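Local coordinates for protein Cow rumen GH26 endo-mannanase (Metagenome, PDB 6UEH) that probably hydrolyses internal beta-1,4-mannosidic linkages of mannans such as galactomannan, as a rumen GH26 endo-mannanase with an accessory domain, at residues Asn356-Gln361 against Tyr379-Gly384. Sequence-based numbering, arbitrary orientation.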
ATOM      1  N   ASN A 356       0.128  -0.854  23.460  1.00 15.24           N
ATOM      2  CA  ASN A 356      -0.742   0.212  22.976  1.00 15.92           C
ATOM      3  C   ASN A 356      -0.529   0.507  21.497  1.00 14.97           C
ATOM      4  O   ASN A 356      -0.954   1.548  20.999  1.00 15.36           O
ATOM      5  CB  ASN A 356      -0.512   1.486  23.789  1.00 16.29           C
ATOM      6  CG  ASN A 356       0.925   1.978  23.703  1.00 17.09           C
ATOM      7  OD1 ASN A 356       1.860   1.181  23.619  1.00 16.69           O
ATOM      8  ND2 ASN A 356       1.105   3.295  23.721  1.00 13.04           N
ATOM      9  N   LEU A 357       0.124  -0.414  20.799  1.00 14.80           N
ATOM     10  CA  LEU A 357       0.553  -0.169  19.429  1.00 15.29           C
ATOM     11  C   LEU A 357      -0.266  -0.940  18.403  1.00 17.15           C
ATOM     12  O   LEU A 357      -0.584  -2.113  18.596  1.00 19.20           O
ATOM     13  CB  LEU A 357       2.030  -0.531  19.268  1.00 14.94           C
ATOM     14  CG  LEU A 357       2.993   0.086  20.281  1.00 14.90           C
ATOM     15  CD1 LEU A 357       4.412  -0.417  20.043  1.00 13.95           C
ATOM     16  CD2 LEU A 357       2.933   1.610  20.221  1.00 14.11           C
ATOM     17  N   ILE A 358      -0.605  -0.257  17.315  1.00 16.61           N
ATOM     18  CA  ILE A 358      -1.179  -0.902  16.143  1.00 15.96           C
ATOM     19  C   ILE A 358      -0.079  -1.005  15.095  1.00 15.41           C
ATOM     20  O   ILE A 358       0.314  -0.005  14.496  1.00 15.32           O
ATOM     21  CB  ILE A 358      -2.386  -0.124  15.585  1.00 15.77           C
ATOM     22  CG1 ILE A 358      -3.479  -0.010  16.654  1.00 15.13           C
ATOM     23  CG2 ILE A 358      -2.928  -0.801  14.334  1.00 15.13           C
ATOM     24  CD1 ILE A 358      -4.723   0.709  16.185  1.00 16.26           C
ATOM     25  N   TRP A 359       0.429  -2.215  14.894  1.00 15.10           N
ATOM     26  CA  TRP A 359       1.614  -2.414  14.069  1.00 15.17           C
ATOM     27  C   TRP A 359       1.296  -2.358  12.577  1.00 15.26           C
ATOM     28  O   TRP A 359       0.652  -3.257  12.032  1.00 15.47           O
ATOM     29  CB  TRP A 359       2.277  -3.749  14.419  1.00 15.47           C
ATOM     30  CG  TRP A 359       2.805  -3.800  15.822  1.00 15.36           C
ATOM     31  CD1 TRP A 359       2.091  -4.031  16.964  1.00 15.86           C
ATOM     32  CD2 TRP A 359       4.165  -3.614  16.231  1.00 15.04           C
ATOM     33  NE1 TRP A 359       2.923  -4.000  18.058  1.00 15.53           N
ATOM     34  CE2 TRP A 359       4.203  -3.746  17.634  1.00 15.21           C
ATOM     35  CE3 TRP A 359       5.356  -3.351  15.545  1.00 13.91           C
ATOM     36  CZ2 TRP A 359       5.382  -3.623  18.364  1.00 15.04           C
ATOM     37  CZ3 TRP A 359       6.525  -3.228  16.272  1.00 12.68           C
ATOM     38  CH2 TRP A 359       6.529  -3.364  17.666  1.00 14.68           C
ATOM     39  N   GLU A 360       1.754  -1.296  11.922  1.00 14.93           N
ATOM     40  CA  GLU A 360       1.560  -1.142  10.485  1.00 14.59           C
ATOM     41  C   GLU A 360       2.859  -1.394   9.735  1.00 15.65           C
ATOM     42  O   GLU A 360       3.870  -0.730   9.976  1.00 14.25           O
ATOM     43  CB  GLU A 360       1.029   0.253  10.146  1.00 15.22           C
ATOM     44  CG  GLU A 360       0.796   0.467   8.656  1.00 15.67           C
ATOM     45  CD  GLU A 360       0.083   1.769   8.349  1.00 16.57           C
ATOM     46  OE1 GLU A 360       0.250   2.739   9.116  1.00 17.02           O
ATOM     47  OE2 GLU A 360      -0.650   1.821   7.340  1.00 16.17           O
ATOM     48  N   GLN A 361       2.827  -2.361   8.826  1.00 16.11           N
ATOM     49  CA  GLN A 361       3.997  -2.684   8.028  1.00 16.45           C
ATOM     50  C   GLN A 361       3.774  -2.303   6.571  1.00 16.62           C
ATOM     51  O   GLN A 361       2.733  -2.618   5.989  1.00 16.07           O
ATOM     52  CB  GLN A 361       4.332  -4.172   8.141  1.00 17.81           C
ATOM     53  CG  GLN A 361       5.588  -4.577   7.385  1.00 18.72           C
ATOM     54  CD  GLN A 361       5.970  -6.022   7.626  1.00 19.52           C
ATOM     55  OE1 GLN A 361       5.183  -6.938   7.374  1.00 19.49           O
ATOM     56  NE2 GLN A 361       7.182  -6.236   8.127  1.00 19.34           N
ATOM     57  N   TYR A 379       2.251 -10.856  13.456  1.00 22.06           N
ATOM     58  CA  TYR A 379       3.189  -9.782  13.784  1.00 21.61           C
ATOM     59  C   TYR A 379       2.798  -8.420  13.206  1.00 20.80           C
ATOM     60  O   TYR A 379       3.502  -7.432  13.419  1.00 18.63           O
ATOM     61  CB  TYR A 379       4.595 -10.138  13.292  1.00 22.70           C
ATOM     62  CG  TYR A 379       5.335 -11.119  14.171  1.00 25.20           C
ATOM     63  CD1 TYR A 379       5.998 -10.692  15.315  1.00 27.01           C
ATOM     64  CD2 TYR A 379       5.387 -12.467  13.850  1.00 26.85           C
ATOM     65  CE1 TYR A 379       6.681 -11.584  16.121  1.00 29.25           C
ATOM     66  CE2 TYR A 379       6.066 -13.369  14.651  1.00 29.00           C
ATOM     67  CZ  TYR A 379       6.712 -12.921  15.783  1.00 30.84           C
ATOM     68  OH  TYR A 379       7.391 -13.810  16.584  1.00 34.49           O
ATOM     69  N   VAL A 380       1.694  -8.374  12.465  1.00 18.63           N
ATOM     70  CA  VAL A 380       1.284  -7.161  11.755  1.00 17.86           C
ATOM     71  C   VAL A 380      -0.219  -6.907  11.930  1.00 18.95           C
ATOM     72  O   VAL A 380      -1.015  -7.846  11.893  1.00 19.41           O
ATOM     73  CB  VAL A 380       1.625  -7.253  10.242  1.00 18.62           C
ATOM     74  CG1 VAL A 380       1.209  -5.986   9.509  1.00 16.76           C
ATOM     75  CG2 VAL A 380       3.117  -7.517  10.037  1.00 18.83           C
ATOM     76  N   ASP A 381      -0.603  -5.645  12.121  1.00 17.47           N
ATOM     77  CA  ASP A 381      -2.008  -5.288  12.328  1.00 17.57           C
ATOM     78  C   ASP A 381      -2.600  -4.492  11.170  1.00 16.99           C
ATOM     79  O   ASP A 381      -3.813  -4.297  11.099  1.00 17.37           O
ATOM     80  CB  ASP A 381      -2.168  -4.476  13.614  1.00 17.80           C
ATOM     81  CG  ASP A 381      -1.688  -5.221  14.837  1.00 20.00           C
ATOM     82  OD1 ASP A 381      -1.968  -6.433  14.940  1.00 19.07           O
ATOM     83  OD2 ASP A 381      -1.027  -4.594  15.691  1.00 18.62           O
ATOM     84  N   MET A 382      -1.742  -4.019  10.274  1.00 16.43           N
ATOM     85  CA  MET A 382      -2.174  -3.142   9.193  1.00 15.92           C
ATOM     86  C   MET A 382      -1.108  -3.095   8.107  1.00 17.97           C
ATOM     87  O   MET A 382       0.084  -3.150   8.404  1.00 16.71           O
ATOM     88  CB  MET A 382      -2.456  -1.733   9.728  1.00 15.70           C
ATOM     89  CG  MET A 382      -2.951  -0.732   8.692  1.00 15.26           C
ATOM     90  SD  MET A 382      -3.172   0.933   9.369  1.00 15.46           S
ATOM     91  CE  MET A 382      -4.342   0.613  10.691  1.00 15.83           C
ATOM     92  N   ILE A 383      -1.537  -2.999   6.853  1.00 18.07           N
ATOM     93  CA  ILE A 383      -0.608  -2.859   5.740  1.00 17.61           C
ATOM     94  C   ILE A 383      -0.615  -1.429   5.216  1.00 17.53           C
ATOM     95  O   ILE A 383      -1.669  -0.880   4.902  1.00 18.18           O
ATOM     96  CB  ILE A 383      -0.948  -3.817   4.580  1.00 17.63           C
ATOM     97  CG1 ILE A 383      -0.977  -5.265   5.071  1.00 17.70           C
ATOM     98  CG2 ILE A 383       0.057  -3.655   3.446  1.00 17.08           C
ATOM     99  CD1 ILE A 383       0.341  -5.748   5.616  1.00 16.05           C
ATOM    100  N   GLY A 384       0.564  -0.827   5.121  1.00 16.20           N
ATOM    101  CA  GLY A 384       0.676   0.513   4.580  1.00 14.14           C
ATOM    102  C   GLY A 384       1.291   0.507   3.196  1.00 15.11           C
ATOM    103  O   GLY A 384       2.155  -0.314   2.899  1.00 15.16           O
TER
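Val380 is the first residue of 379-384 to press a side chain on 356-361: its CG2 meets the amide end of Gln361, 3.4 Å from OE1, while CG1 lies against Gln361 CB, the two side chains crossing at about a right angle. That amide is anchored at both atoms, OE1 taking the Ala375 N-H and NE2 hydrogen-bonded to the Tyr337 hydroxyl.

Asp381, next, grips Trp359 twice. With CG beside its own backbone N (chi1 -59°), the carboxylate folds back along strand 357-362, toward its N-terminal end, and OD2 accepts Trp359 N at 2.9 Å on its anti side, somewhat tilted from the carboxylate plane, in a nearly straight bond. The same oxygen sits at the edge of the indole, 3.4 Å from Trp359 CD1. Asp381 N in turn donates to Trp359 O at 2.7 Å, and OD1 is hydrogen-bonded to Ser146 OG. Trp359 O has a second, weak donor in Met382 N.

From Met382 the chains pair as parallel strands, their axes 37° apart, Met382 O receiving Gln361 N at 2.9 Å. The Met382 side chain reaches along the face it shares with Glu360, where SD lies 3.4 Å from Glu360 OE2; OE1 of that carboxylate is hydrogen-bonded to the Tyr447 hydroxyl. A turn about the CG-SD bond (chi3 -58°) brings Met382 CE to 4.2 Å from Ile358 CG2.

Ile383 offers its CA-H to Gln361 O, and Gly384 N donates to that same oxygen. Strands 357-362 and 382-387 are thus the fifth and sixth strands, adjacent in the parallel beta wall of the GH26 (beta/alpha)8 TIM barrel.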